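Local coordinates for protein pectate lyase/Amb allergen (Acidovorax citrulli, PDB 4HWV) that probably cleaves pectate by a lyase reaction, as a calcium-binding, secreted member of the polysaccharide lyase 1 family, at residues 43-48 / 58-63; 48-53 / 68-73; 337-342 / 346-351; 363-368 / 382-387. All blocks are in the same frame, centred on the assembly; numbering follows the deposited sequence. Where two conformers were deposited one is given.

Contact 1. Residues 43-48 / 58-63; sequences RTYTVA and YGNTAV
Tyr45 and Asn60 approach from opposite directions and meet at the edge of the tyrosine ring. The amide ND2 of Asn60 lies near the ring plane, 4.0 Å from Tyr45 CE1. Ring and amide planes are turned 60° apart, so the two flat groups do not stack. A water joins their polar ends. It donates to Tyr45 OH at 2.7 Å and accepts from Asn60 ND2 at 3.0 Å. With CG beside the backbone N and anti to the carbonyl carbon (chi1 -48° in Tyr45, -74° in Asn60), ring and amide come in until edge and ND2 meet. Tyr45 OH also rests 3.8 Å from Gly59 CA.

Gly59 and Asn60 follow helix 50-57, which ends in a Schellman motif with Gly59 at positive phi as the C-prime residue. A type I' beta turn runs from Tyr58 to Thr61. Tyr58 O accepts twice, from Thr61 N and from Thr61 OG1, the hydroxyl coming in the carbonyl plane on a lone pair at 2.8 Å. Strand 44-47 pairs in parallel with strand 79-83 of the right-handed beta-helix, and the Tyr45 side chain touches Ala56 of helix 50-57. Arg43 NE forms a salt bridge with Asp75.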
loop_
_atom_site.group_PDB
_atom_site.type_symbol
_atom_site.label_atom_id
_atom_site.label_comp_id
_atom_site.label_asym_id
_atom_site.label_seq_id
_atom_site.Cartn_x
_atom_site.Cartn_y
_atom_site.Cartn_z
ATOM N N ARG A 43 20.720 28.827 -8.294
ATOM C CA ARG A 43 19.453 28.434 -7.707
ATOM C C ARG A 43 18.780 27.342 -8.534
ATOM O O ARG A 43 17.558 27.235 -8.572
ATOM C CB ARG A 43 18.555 29.644 -7.528
ATOM C CG ARG A 43 19.076 30.557 -6.417
ATOM C CD ARG A 43 18.142 31.706 -6.123
ATOM N NE ARG A 43 18.400 32.217 -4.782
ATOM C CZ ARG A 43 19.433 32.982 -4.447
ATOM N NH1 ARG A 43 20.318 33.357 -5.358
ATOM N NH2 ARG A 43 19.579 33.365 -3.185
ATOM N N THR A 44 19.599 26.503 -9.158
ATOM C CA THR A 44 19.139 25.304 -9.857
ATOM C C THR A 44 19.772 24.113 -9.161
ATOM O O THR A 44 20.992 24.012 -9.048
ATOM C CB THR A 44 19.511 25.369 -11.344
ATOM O OG1 THR A 44 18.900 26.530 -11.916
ATOM C CG2 THR A 44 19.046 24.130 -12.093
ATOM N N TYR A 45 18.928 23.229 -8.641
ATOM C CA TYR A 45 19.394 22.163 -7.759
ATOM C C TYR A 45 18.797 20.814 -8.138
ATOM O O TYR A 45 17.673 20.739 -8.661
ATOM C CB TYR A 45 18.930 22.430 -6.330
ATOM C CG TYR A 45 19.144 23.820 -5.764
ATOM C CD1 TYR A 45 20.254 24.112 -4.987
ATOM C CD2 TYR A 45 18.193 24.829 -5.949
ATOM C CE1 TYR A 45 20.424 25.372 -4.416
ATOM C CE2 TYR A 45 18.343 26.084 -5.379
ATOM C CZ TYR A 45 19.465 26.339 -4.619
ATOM O OH TYR A 45 19.602 27.567 -4.033
ATOM N N THR A 46 19.530 19.746 -7.847
ATOM C CA THR A 46 18.984 18.389 -7.911
ATOM C C THR A 46 19.051 17.831 -6.489
ATOM O O THR A 46 20.121 17.816 -5.878
ATOM C CB THR A 46 19.774 17.498 -8.870
ATOM O OG1 THR A 46 19.770 18.094 -10.160
ATOM C CG2 THR A 46 19.156 16.103 -8.954
ATOM N N VAL A 47 17.899 17.406 -5.957
ATOM C CA VAL A 47 17.815 16.980 -4.565
ATOM C C VAL A 47 17.251 15.563 -4.438
ATOM O O VAL A 47 16.403 15.139 -5.228
ATOM C CB VAL A 47 16.943 17.983 -3.747
ATOM C CG1 VAL A 47 17.538 19.386 -3.851
ATOM C CG2 VAL A 47 15.497 17.998 -4.202
ATOM N N ALA A 48 17.728 14.847 -3.424
ATOM C CA ALA A 48 17.437 13.420 -3.281
ATOM C C ALA A 48 17.038 13.034 -1.852
ATOM O O ALA A 48 16.813 11.854 -1.562
ATOM C CB ALA A 48 18.636 12.572 -3.747
ATOM N N TYR A 58 15.569 26.976 0.870
ATOM C CA TYR A 58 16.051 28.019 1.773
ATOM C C TYR A 58 17.344 28.675 1.267
ATOM O O TYR A 58 17.975 29.453 1.980
ATOM C CB TYR A 58 16.268 27.441 3.185
ATOM C CG TYR A 58 14.991 27.262 3.992
ATOM C CD1 TYR A 58 14.007 26.354 3.597
ATOM C CD2 TYR A 58 14.774 27.998 5.155
ATOM C CE1 TYR A 58 12.841 26.195 4.326
ATOM C CE2 TYR A 58 13.612 27.830 5.905
ATOM C CZ TYR A 58 12.646 26.928 5.476
ATOM O OH TYR A 58 11.482 26.737 6.181
ATOM N N GLY A 59 17.745 28.381 0.032
ATOM C CA GLY A 59 18.958 28.975 -0.512
ATOM C C GLY A 59 20.166 28.755 0.376
ATOM O O GLY A 59 20.993 29.655 0.574
ATOM N N ASN A 60 20.247 27.553 0.935
ATOM C CA ASN A 60 21.366 27.135 1.768
ATOM C C ASN A 60 21.493 27.924 3.070
ATOM O O ASN A 60 22.561 27.958 3.676
ATOM C CB ASN A 60 22.679 27.136 0.960
ATOM C CG ASN A 60 22.732 25.982 0.020
ATOM O OD1 ASN A 60 22.770 24.842 0.460
ATOM N ND2 ASN A 60 22.711 26.254 -1.284
ATOM N N THR A 61 20.382 28.502 3.529
ATOM C CA THR A 61 20.396 29.202 4.808
ATOM C C THR A 61 19.755 28.388 5.931
ATOM O O THR A 61 19.695 28.853 7.058
ATOM C CB THR A 61 19.664 30.556 4.752
ATOM O OG1 THR A 61 18.252 30.321 4.646
ATOM C CG2 THR A 61 20.165 31.428 3.595
ATOM N N ALA A 62 19.262 27.188 5.640
ATOM C CA ALA A 62 18.565 26.420 6.672
ATOM C C ALA A 62 19.526 25.815 7.681
ATOM O O ALA A 62 20.626 25.395 7.326
ATOM C CB ALA A 62 17.716 25.320 6.054
ATOM N N VAL A 63 19.106 25.790 8.941
ATOM C CA VAL A 63 19.757 24.965 9.935
ATOM C C VAL A 63 18.742 23.903 10.310
ATOM O O VAL A 63 17.657 24.207 10.828
ATOM C CB VAL A 63 20.204 25.762 11.174
ATOM C CG1 VAL A 63 20.802 24.823 12.217
ATOM C CG2 VAL A 63 21.214 26.837 10.774
HETATM O O HOH W 1 21.580 28.698 -2.569
#

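Contact 2. Residues 48-53 / 68-73; sequences ANRNEL and GSVQGT
Arg50 makes this contact by reaching across to Gly68 O. The first segment starts at Ala48, whose N donates to Glu52 OE1. Asn49 is the N-cap of helix 50-57. Its OD1 accepts from Glu52 N at 2.9 Å in a nearly straight bond (168°), though the donor is tilted from the carbonyl plane. The two bonds fix the first helical turn.

The Arg50 chain is extended from CG to NE, with CG anti to the backbone N. The NH1/NH2 edge of the guanidinium closes end-on on one atom, which sits slightly out of its plane. NH1 donates to Gly68 O at 2.9 Å, in the carbonyl plane and on a lone pair. NH2 donates to the same Gly68 O, also at 2.9 Å, but from above the carbonyl plane. Both bonds are bent, 135° at NH1 and 137° at NH2, as expected when two N-H groups share an acceptor. Val70 CG2 lies 4.1 Å from Arg50 NH2, and Ile64 and Val91 also touch the arginine.

NH2 has a second acceptor in Val158 O, near the end of helix 143-159. Val70 lies on strand 70-71, which pairs antiparallel with strand 63-64 in a small two-stranded sheet. The arginine joins the helix start to both. Carbonyl dipoles probably stabilise the buried positive charge, and the shared grip limits the turning of the guanidinium.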
loop_
_atom_site.group_PDB
_atom_site.type_symbol
_atom_site.label_atom_id
_atom_site.label_comp_id
_atom_site.label_asym_id
_atom_site.label_seq_id
_atom_site.Cartn_x
_atom_site.Cartn_y
_atom_site.Cartn_z
ATOM N N ALA A 48 17.728 14.847 -3.424
ATOM C CA ALA A 48 17.437 13.420 -3.281
ATOM C C ALA A 48 17.038 13.034 -1.852
ATOM O O ALA A 48 16.813 11.854 -1.562
ATOM C CB ALA A 48 18.636 12.572 -3.747
ATOM N N ASN A 49 16.940 14.018 -0.958
ATOM C CA ASN A 49 16.517 13.746 0.416
ATOM C C ASN A 49 15.973 15.015 1.042
ATOM O O ASN A 49 16.047 16.113 0.442
ATOM C CB ASN A 49 17.671 13.136 1.247
ATOM C CG ASN A 49 18.829 14.105 1.445
ATOM O OD1 ASN A 49 18.641 15.189 1.982
ATOM N ND2 ASN A 49 20.041 13.695 1.045
ATOM N N ARG A 50 15.410 14.879 2.238
ATOM C CA ARG A 50 14.722 15.975 2.889
ATOM C C ARG A 50 15.648 17.159 3.185
ATOM O O ARG A 50 15.256 18.324 3.033
ATOM C CB ARG A 50 14.080 15.466 4.176
ATOM C CG ARG A 50 13.304 16.533 4.976
ATOM C CD ARG A 50 12.631 15.941 6.234
ATOM N NE ARG A 50 11.903 16.965 6.975
ATOM C CZ ARG A 50 12.486 17.834 7.804
ATOM N NH1 ARG A 50 13.810 17.786 8.008
ATOM N NH2 ARG A 50 11.747 18.764 8.416
ATOM N N ASN A 51 16.875 16.868 3.622
ATOM C CA ASN A 51 17.821 17.941 3.915
ATOM C C ASN A 51 18.162 18.755 2.668
ATOM O O ASN A 51 18.154 19.994 2.697
ATOM C CB ASN A 51 19.116 17.405 4.541
ATOM C CG ASN A 51 18.932 16.932 5.979
ATOM O OD1 ASN A 51 17.982 17.297 6.650
ATOM N ND2 ASN A 51 19.889 16.161 6.473
ATOM N N GLU A 52 18.451 18.065 1.566
ATOM C CA GLU A 52 18.779 18.754 0.315
ATOM C C GLU A 52 17.614 19.570 -0.211
ATOM O O GLU A 52 17.787 20.692 -0.688
ATOM C CB GLU A 52 19.223 17.757 -0.742
ATOM C CG GLU A 52 20.560 17.060 -0.402
ATOM C CD GLU A 52 20.968 16.027 -1.433
ATOM O OE1 GLU A 52 20.205 15.780 -2.380
ATOM O OE2 GLU A 52 22.075 15.463 -1.310
ATOM N N LEU A 53 16.410 19.009 -0.110
ATOM C CA LEU A 53 15.213 19.733 -0.541
ATOM C C LEU A 53 15.055 21.037 0.264
ATOM O O LEU A 53 14.832 22.114 -0.303
ATOM C CB LEU A 53 13.981 18.841 -0.360
ATOM C CG LEU A 53 12.648 19.547 -0.603
ATOM C CD1 LEU A 53 12.486 20.070 -2.026
ATOM C CD2 LEU A 53 11.519 18.570 -0.294
ATOM N N GLY A 68 15.124 17.277 12.964
ATOM C CA GLY A 68 14.589 17.569 11.653
ATOM C C GLY A 68 13.930 18.930 11.545
ATOM O O GLY A 68 13.697 19.405 10.433
ATOM N N SER A 69 13.653 19.581 12.669
ATOM C CA SER A 69 13.013 20.884 12.607
ATOM C C SER A 69 13.949 21.920 11.980
ATOM O O SER A 69 15.178 21.775 12.022
ATOM C CB SER A 69 12.523 21.341 13.982
ATOM O OG SER A 69 13.576 21.457 14.909
ATOM N N VAL A 70 13.355 22.955 11.388
ATOM C CA VAL A 70 14.090 23.887 10.538
ATOM C C VAL A 70 14.046 25.320 11.036
ATOM O O VAL A 70 12.986 25.818 11.431
ATOM C CB VAL A 70 13.483 23.874 9.112
ATOM C CG1 VAL A 70 14.213 24.848 8.197
ATOM C CG2 VAL A 70 13.483 22.457 8.531
ATOM N N GLN A 71 15.210 25.972 11.001
ATOM C CA GLN A 71 15.317 27.417 11.124
ATOM C C GLN A 71 15.953 27.947 9.855
ATOM O O GLN A 71 16.713 27.233 9.217
ATOM C CB GLN A 71 16.250 27.784 12.275
ATOM C CG GLN A 71 15.826 27.314 13.654
ATOM C CD GLN A 71 16.915 27.602 14.672
ATOM O OE1 GLN A 71 17.788 26.760 14.922
ATOM N NE2 GLN A 71 16.892 28.805 15.238
ATOM N N GLY A 72 15.654 29.186 9.494
ATOM C CA GLY A 72 16.366 29.807 8.387
ATOM C C GLY A 72 15.465 30.686 7.543
ATOM O O GLY A 72 14.331 30.966 7.923
ATOM N N THR A 73 15.953 31.100 6.378
ATOM C CA THR A 73 15.234 32.069 5.552
ATOM C C THR A 73 14.792 31.433 4.238
ATOM O O THR A 73 15.630 31.149 3.389
ATOM C CB THR A 73 16.126 33.278 5.236
ATOM O OG1 THR A 73 16.546 33.868 6.470
ATOM C CG2 THR A 73 15.365 34.321 4.406
#

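Contact 3. Residues 337-342 / 346-351; sequences RQARVR and VHLYNN
Val341 and Val346 point at each other and meet tip to tip. From CB of Val341 the side chain forks. CG1, anti to the backbone N (chi1 -179°), goes to Val346 CG2 at 3.5 Å, the closest approach of the contact. It also lies 4.0 Å from Val346 CB. CG2, the branch beside the backbone N, meets Val346 CG1 at 4.0 Å and is as far from Val346 CB. Val346 has the same rotamer, so each valine offers both methyls to the other.

Two residues further along, Leu348 sends CD2 toward Ala339. That methyl is 4.5 Å from Ala339 CB and 4.2 Å from Ala339 N. The peptide bond before Ala339 is cis.

The fold here is the right-handed parallel beta-helix of polysaccharide lyase family 1. Strand 340-341 belongs to a parallel sheet with 302-306 and 369-371. Strand 345-356 runs in a different sheet, between 324-327 and 376-387. The inward side chains of both meet in the interior of the coil, where Phe304, Phe326, Val324 and Val377 add to the packing. The side chain of Ala339 is about 9 Å from that of Asp282, a calcium ligand.

Every group that touches across the valine pair is a methyl or methine carbon. Contact between the two strands here is van der Waals packing of buried aliphatic groups, without directional bonds.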
loop_
_atom_site.group_PDB
_atom_site.type_symbol
_atom_site.label_atom_id
_atom_site.label_comp_id
_atom_site.label_asym_id
_atom_site.label_seq_id
_atom_site.Cartn_x
_atom_site.Cartn_y
_atom_site.Cartn_z
ATOM N N ARG A 337 -15.248 15.080 -1.737
ATOM C CA ARG A 337 -14.552 16.352 -1.954
ATOM C C ARG A 337 -13.804 16.355 -3.282
ATOM O O ARG A 337 -12.599 16.621 -3.343
ATOM C CB ARG A 337 -13.589 16.692 -0.816
ATOM C CG ARG A 337 -14.238 16.773 0.544
ATOM C CD ARG A 337 -13.243 17.445 1.497
ATOM N NE ARG A 337 -13.679 17.417 2.892
ATOM C CZ ARG A 337 -12.880 17.635 3.931
ATOM N NH1 ARG A 337 -11.577 17.839 3.758
ATOM N NH2 ARG A 337 -13.390 17.638 5.151
ATOM N N GLN A 338 -14.520 16.089 -4.364
ATOM C CA GLN A 338 -13.866 16.065 -5.662
ATOM C C GLN A 338 -14.562 16.988 -6.679
ATOM O O GLN A 338 -15.058 16.526 -7.701
ATOM C CB GLN A 338 -13.651 14.616 -6.165
ATOM C CG GLN A 338 -14.888 13.700 -6.199
ATOM C CD GLN A 338 -14.525 12.219 -6.281
ATOM O OE1 GLN A 338 -13.666 11.805 -7.079
ATOM N NE2 GLN A 338 -15.197 11.405 -5.477
ATOM N N ALA A 339 -14.583 18.306 -6.439
ATOM C CA ALA A 339 -14.018 19.024 -5.290
ATOM C C ALA A 339 -15.157 19.555 -4.412
ATOM O O ALA A 339 -16.292 19.703 -4.892
ATOM C CB ALA A 339 -13.150 20.200 -5.777
ATOM N N ARG A 340 -14.856 19.864 -3.153
ATOM C CA ARG A 340 -15.832 20.515 -2.280
ATOM C C ARG A 340 -15.539 22.015 -2.266
ATOM O O ARG A 340 -14.476 22.436 -1.796
ATOM C CB ARG A 340 -15.772 19.963 -0.855
ATOM C CG ARG A 340 -16.943 20.402 0.013
ATOM C CD ARG A 340 -16.647 20.327 1.523
ATOM N NE ARG A 340 -17.896 20.432 2.285
ATOM C CZ ARG A 340 -18.566 21.573 2.468
ATOM N NH1 ARG A 340 -18.105 22.718 1.972
ATOM N NH2 ARG A 340 -19.716 21.566 3.141
ATOM N N VAL A 341 -16.465 22.822 -2.789
ATOM C CA VAL A 341 -16.177 24.232 -3.054
ATOM C C VAL A 341 -16.990 25.227 -2.234
ATOM O O VAL A 341 -18.217 25.334 -2.400
ATOM C CB VAL A 341 -16.372 24.547 -4.542
ATOM C CG1 VAL A 341 -16.055 26.016 -4.793
ATOM C CG2 VAL A 341 -15.501 23.612 -5.391
ATOM N N ARG A 342 -16.301 25.952 -1.354
ATOM C CA ARG A 342 -16.866 27.147 -0.699
ATOM C C ARG A 342 -16.190 28.384 -1.268
ATOM O O ARG A 342 -15.010 28.329 -1.589
ATOM C CB ARG A 342 -16.603 27.174 0.811
ATOM C CG ARG A 342 -17.230 26.052 1.609
ATOM C CD ARG A 342 -16.791 26.200 3.059
ATOM N NE ARG A 342 -17.474 25.311 3.995
ATOM C CZ ARG A 342 -16.938 24.236 4.563
ATOM N NH1 ARG A 342 -15.690 23.883 4.311
ATOM N NH2 ARG A 342 -17.659 23.528 5.429
ATOM N N VAL A 346 -14.663 28.178 -9.104
ATOM C CA VAL A 346 -13.928 26.951 -9.411
ATOM C C VAL A 346 -14.461 26.313 -10.694
ATOM O O VAL A 346 -15.666 26.078 -10.842
ATOM C CB VAL A 346 -14.010 25.965 -8.242
ATOM C CG1 VAL A 346 -13.359 24.627 -8.580
ATOM C CG2 VAL A 346 -13.351 26.580 -7.014
ATOM N N HIS A 347 -13.545 26.081 -11.633
ATOM C CA HIS A 347 -13.858 25.539 -12.944
ATOM C C HIS A 347 -13.312 24.120 -13.017
ATOM O O HIS A 347 -12.119 23.917 -12.799
ATOM C CB HIS A 347 -13.191 26.449 -13.989
ATOM C CG HIS A 347 -13.475 26.103 -15.417
ATOM N ND1 HIS A 347 -12.656 26.546 -16.435
ATOM C CD2 HIS A 347 -14.485 25.420 -16.014
ATOM C CE1 HIS A 347 -13.149 26.166 -17.597
ATOM N NE2 HIS A 347 -14.252 25.467 -17.375
ATOM N N LEU A 348 -14.173 23.148 -13.310
ATOM C CA LEU A 348 -13.720 21.758 -13.494
ATOM C C LEU A 348 -14.111 21.357 -14.900
ATOM O O LEU A 348 -15.296 21.304 -15.220
ATOM C CB LEU A 348 -14.386 20.792 -12.499
ATOM C CG LEU A 348 -14.156 21.140 -11.023
ATOM C CD1 LEU A 348 -15.366 21.870 -10.446
ATOM C CD2 LEU A 348 -13.789 19.900 -10.205
ATOM N N TYR A 349 -13.125 21.120 -15.755
ATOM C CA TYR A 349 -13.433 20.688 -17.107
ATOM C C TYR A 349 -12.569 19.534 -17.582
ATOM O O TYR A 349 -11.403 19.438 -17.227
ATOM C CB TYR A 349 -13.398 21.857 -18.113
ATOM C CG TYR A 349 -12.057 22.491 -18.449
ATOM C CD1 TYR A 349 -11.518 23.511 -17.665
ATOM C CD2 TYR A 349 -11.356 22.123 -19.602
ATOM C CE1 TYR A 349 -10.322 24.127 -18.020
ATOM C CE2 TYR A 349 -10.154 22.726 -19.943
ATOM C CZ TYR A 349 -9.650 23.721 -19.154
ATOM O OH TYR A 349 -8.447 24.324 -19.497
ATOM N N ASN A 350 -13.168 18.635 -18.357
ATOM C CA ASN A 350 -12.407 17.547 -18.972
ATOM C C ASN A 350 -11.620 16.739 -17.941
ATOM O O ASN A 350 -10.439 16.436 -18.145
ATOM C CB ASN A 350 -11.446 18.059 -20.059
ATOM C CG ASN A 350 -12.149 18.572 -21.313
ATOM O OD1 ASN A 350 -11.588 19.405 -22.004
ATOM N ND2 ASN A 350 -13.335 18.030 -21.649
ATOM N N ASN A 351 -12.272 16.402 -16.835
ATOM C CA ASN A 351 -11.705 15.437 -15.899
ATOM C C ASN A 351 -12.415 14.095 -16.058
ATOM O O ASN A 351 -13.551 14.043 -16.537
ATOM C CB ASN A 351 -11.854 15.933 -14.462
ATOM C CG ASN A 351 -11.215 17.276 -14.259
ATOM O OD1 ASN A 351 -9.984 17.394 -14.220
ATOM N ND2 ASN A 351 -12.040 18.316 -14.179
#

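Contact 4. Residues 363-368 / 382-387; sequences YPWLAG and NVVSLA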
loop_
_atom_site.group_PDB
_atom_site.type_symbol
_atom_site.label_atom_id
_atom_site.label_comp_id
_atom_site.label_asym_id
_atom_site.label_seq_id
_atom_site.Cartn_x
_atom_site.Cartn_y
_atom_site.Cartn_z
ATOM N N TYR A 363 -12.042 2.749 -1.152
ATOM C CA TYR A 363 -12.494 4.136 -1.139
ATOM C C TYR A 363 -13.796 4.240 -1.918
ATOM O O TYR A 363 -13.843 4.834 -2.986
ATOM C CB TYR A 363 -11.432 5.056 -1.742
ATOM C CG TYR A 363 -10.181 5.145 -0.905
ATOM C CD1 TYR A 363 -10.130 5.978 0.219
ATOM C CD2 TYR A 363 -9.044 4.402 -1.237
ATOM C CE1 TYR A 363 -8.986 6.073 0.993
ATOM C CE2 TYR A 363 -7.889 4.475 -0.463
ATOM C CZ TYR A 363 -7.858 5.321 0.645
ATOM O OH TYR A 363 -6.726 5.420 1.431
ATOM N N PRO A 364 -14.866 3.638 -1.386
ATOM C CA PRO A 364 -16.133 3.688 -2.133
ATOM C C PRO A 364 -16.575 5.129 -2.358
ATOM O O PRO A 364 -16.446 5.967 -1.473
ATOM C CB PRO A 364 -17.139 2.965 -1.207
ATOM C CG PRO A 364 -16.293 2.229 -0.217
ATOM C CD PRO A 364 -15.023 3.039 -0.056
ATOM N N TRP A 365 -17.099 5.402 -3.541
ATOM C CA TRP A 365 -17.605 6.722 -3.863
ATOM C C TRP A 365 -18.747 7.128 -2.930
ATOM O O TRP A 365 -19.750 6.409 -2.769
ATOM C CB TRP A 365 -18.138 6.707 -5.280
ATOM C CG TRP A 365 -18.691 8.012 -5.797
ATOM C CD1 TRP A 365 -19.919 8.561 -5.518
ATOM C CD2 TRP A 365 -18.052 8.902 -6.725
ATOM N NE1 TRP A 365 -20.076 9.736 -6.205
ATOM C CE2 TRP A 365 -18.948 9.964 -6.960
ATOM C CE3 TRP A 365 -16.806 8.904 -7.373
ATOM C CZ2 TRP A 365 -18.653 11.005 -7.825
ATOM C CZ3 TRP A 365 -16.524 9.936 -8.238
ATOM C CH2 TRP A 365 -17.446 10.977 -8.458
ATOM N N LEU A 366 -18.596 8.311 -2.347
ATOM C CA LEU A 366 -19.650 8.917 -1.546
ATOM C C LEU A 366 -20.247 10.147 -2.244
ATOM O O LEU A 366 -21.467 10.261 -2.365
ATOM C CB LEU A 366 -19.123 9.299 -0.158
ATOM C CG LEU A 366 -20.149 10.013 0.726
ATOM C CD1 LEU A 366 -21.372 9.144 1.045
ATOM C CD2 LEU A 366 -19.451 10.449 1.998
ATOM N N ALA A 367 -19.396 11.064 -2.695
ATOM C CA ALA A 367 -19.850 12.304 -3.333
ATOM C C ALA A 367 -18.819 12.735 -4.353
ATOM O O ALA A 367 -17.627 12.405 -4.228
ATOM C CB ALA A 367 -20.054 13.410 -2.296
ATOM N N GLY A 368 -19.286 13.507 -5.327
ATOM C CA GLY A 368 -18.426 14.055 -6.359
ATOM C C GLY A 368 -18.111 15.511 -6.086
ATOM O O GLY A 368 -17.301 15.832 -5.205
ATOM N N ASN A 382 -16.991 16.776 -18.281
ATOM C CA ASN A 382 -16.386 15.790 -17.391
ATOM C C ASN A 382 -17.041 14.439 -17.651
ATOM O O ASN A 382 -18.258 14.366 -17.887
ATOM C CB ASN A 382 -16.584 16.183 -15.929
ATOM C CG ASN A 382 -15.871 17.484 -15.584
ATOM O OD1 ASN A 382 -14.653 17.499 -15.423
ATOM N ND2 ASN A 382 -16.624 18.580 -15.481
ATOM N N VAL A 383 -16.237 13.381 -17.588
ATOM C CA VAL A 383 -16.732 12.014 -17.722
ATOM C C VAL A 383 -16.645 11.303 -16.391
ATOM O O VAL A 383 -15.626 11.389 -15.718
ATOM C CB VAL A 383 -15.916 11.236 -18.752
ATOM C CG1 VAL A 383 -16.344 9.760 -18.787
ATOM C CG2 VAL A 383 -16.039 11.878 -20.110
ATOM N N VAL A 384 -17.720 10.604 -16.035
ATOM C CA VAL A 384 -17.779 9.843 -14.804
ATOM C C VAL A 384 -18.104 8.384 -15.116
ATOM O O VAL A 384 -19.118 8.088 -15.760
ATOM C CB VAL A 384 -18.852 10.425 -13.829
ATOM C CG1 VAL A 384 -18.876 9.647 -12.507
ATOM C CG2 VAL A 384 -18.630 11.910 -13.605
ATOM N N SER A 385 -17.221 7.491 -14.680
ATOM C CA SER A 385 -17.490 6.059 -14.692
ATOM C C SER A 385 -17.655 5.631 -13.249
ATOM O O SER A 385 -16.684 5.613 -12.495
ATOM C CB SER A 385 -16.317 5.296 -15.294
ATOM O OG SER A 385 -16.513 3.899 -15.135
ATOM N N LEU A 386 -18.880 5.307 -12.869
ATOM C CA LEU A 386 -19.196 5.036 -11.477
ATOM C C LEU A 386 -19.969 3.732 -11.423
ATOM O O LEU A 386 -21.158 3.689 -11.767
ATOM C CB LEU A 386 -19.983 6.209 -10.877
ATOM C CG LEU A 386 -20.293 6.117 -9.379
ATOM C CD1 LEU A 386 -19.032 5.790 -8.591
ATOM C CD2 LEU A 386 -20.882 7.425 -8.900
ATOM N N ALA A 387 -19.270 2.669 -11.031
ATOM C CA ALA A 387 -19.857 1.340 -10.944
ATOM C C ALA A 387 -20.573 1.140 -9.618
ATOM O O ALA A 387 -20.608 2.025 -8.770
ATOM C CB ALA A 387 -18.774 0.282 -11.130
#
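Leu386 crosses the indole of Trp365 at about a right angle and lays its methyls over one face. CD2 stands over the five-membered ring, 3.6 Å from its centroid and only 6° off the ring normal. This is a CH-pi contact with the C-H groups above the pi cloud. CD1 lies on the same side, above the CB end of the ring, 3.6 Å from both Trp365 CB and CG. Both methyls therefore cover the same face, from the five-membered ring to its CB end.

Both side chains have CG anti to their backbone N (chi1 -179° in Trp365, -175° in Leu386), which carries each one out from its backbone toward the other. The six-membered ring extends along the strand toward Val384. There Trp365 CH2 comes to 4.5 Å from Val384 CG1, which approaches obliquely. On the face of the indole opposite Leu386 lies Ala367 O, offset toward the rim.

Trp365 belongs to the loop that leads from strand 345-356 to strand 369-371. Leu386 and Val384 are on strand 376-387, the parallel neighbour of strand 345-356 in the beta-helix. Leu431 packs on both strand side chains, and Ala393 and Arg357 touch Leu386. Gln338 touches the tryptophan.

The ring nitrogen NE1 donates to Asp397 O, so the one polar atom of the buried indole is satisfied by a backbone carbonyl. That bond and the leucine over the face probably limit the tilt of the ring. The contact itself is dispersion and CH-pi attraction between an aromatic face and aliphatic methyls.

Overall arrangement
Contacts 1 and 2 adjoin, on one side of the chain's centre, and share Ala48. Contact 1 is a surface contact at the C-terminal end of helix 50-57, joined by water. Contact 2 is buried at the start of the same helix and relies on charge-to-carbonyl bonds. Contacts 3 and 4 lie on the opposite side of the chain's centre, with centres 13 Å apart, and both are buried and apolar. They use neighbouring strands 345-356 and 376-387 and are linked by Gln338 NE2 to Ala367 O, 2.9 Å. Contact 3 is aliphatic packing within the coil; contact 4 adds an aromatic face from a loop.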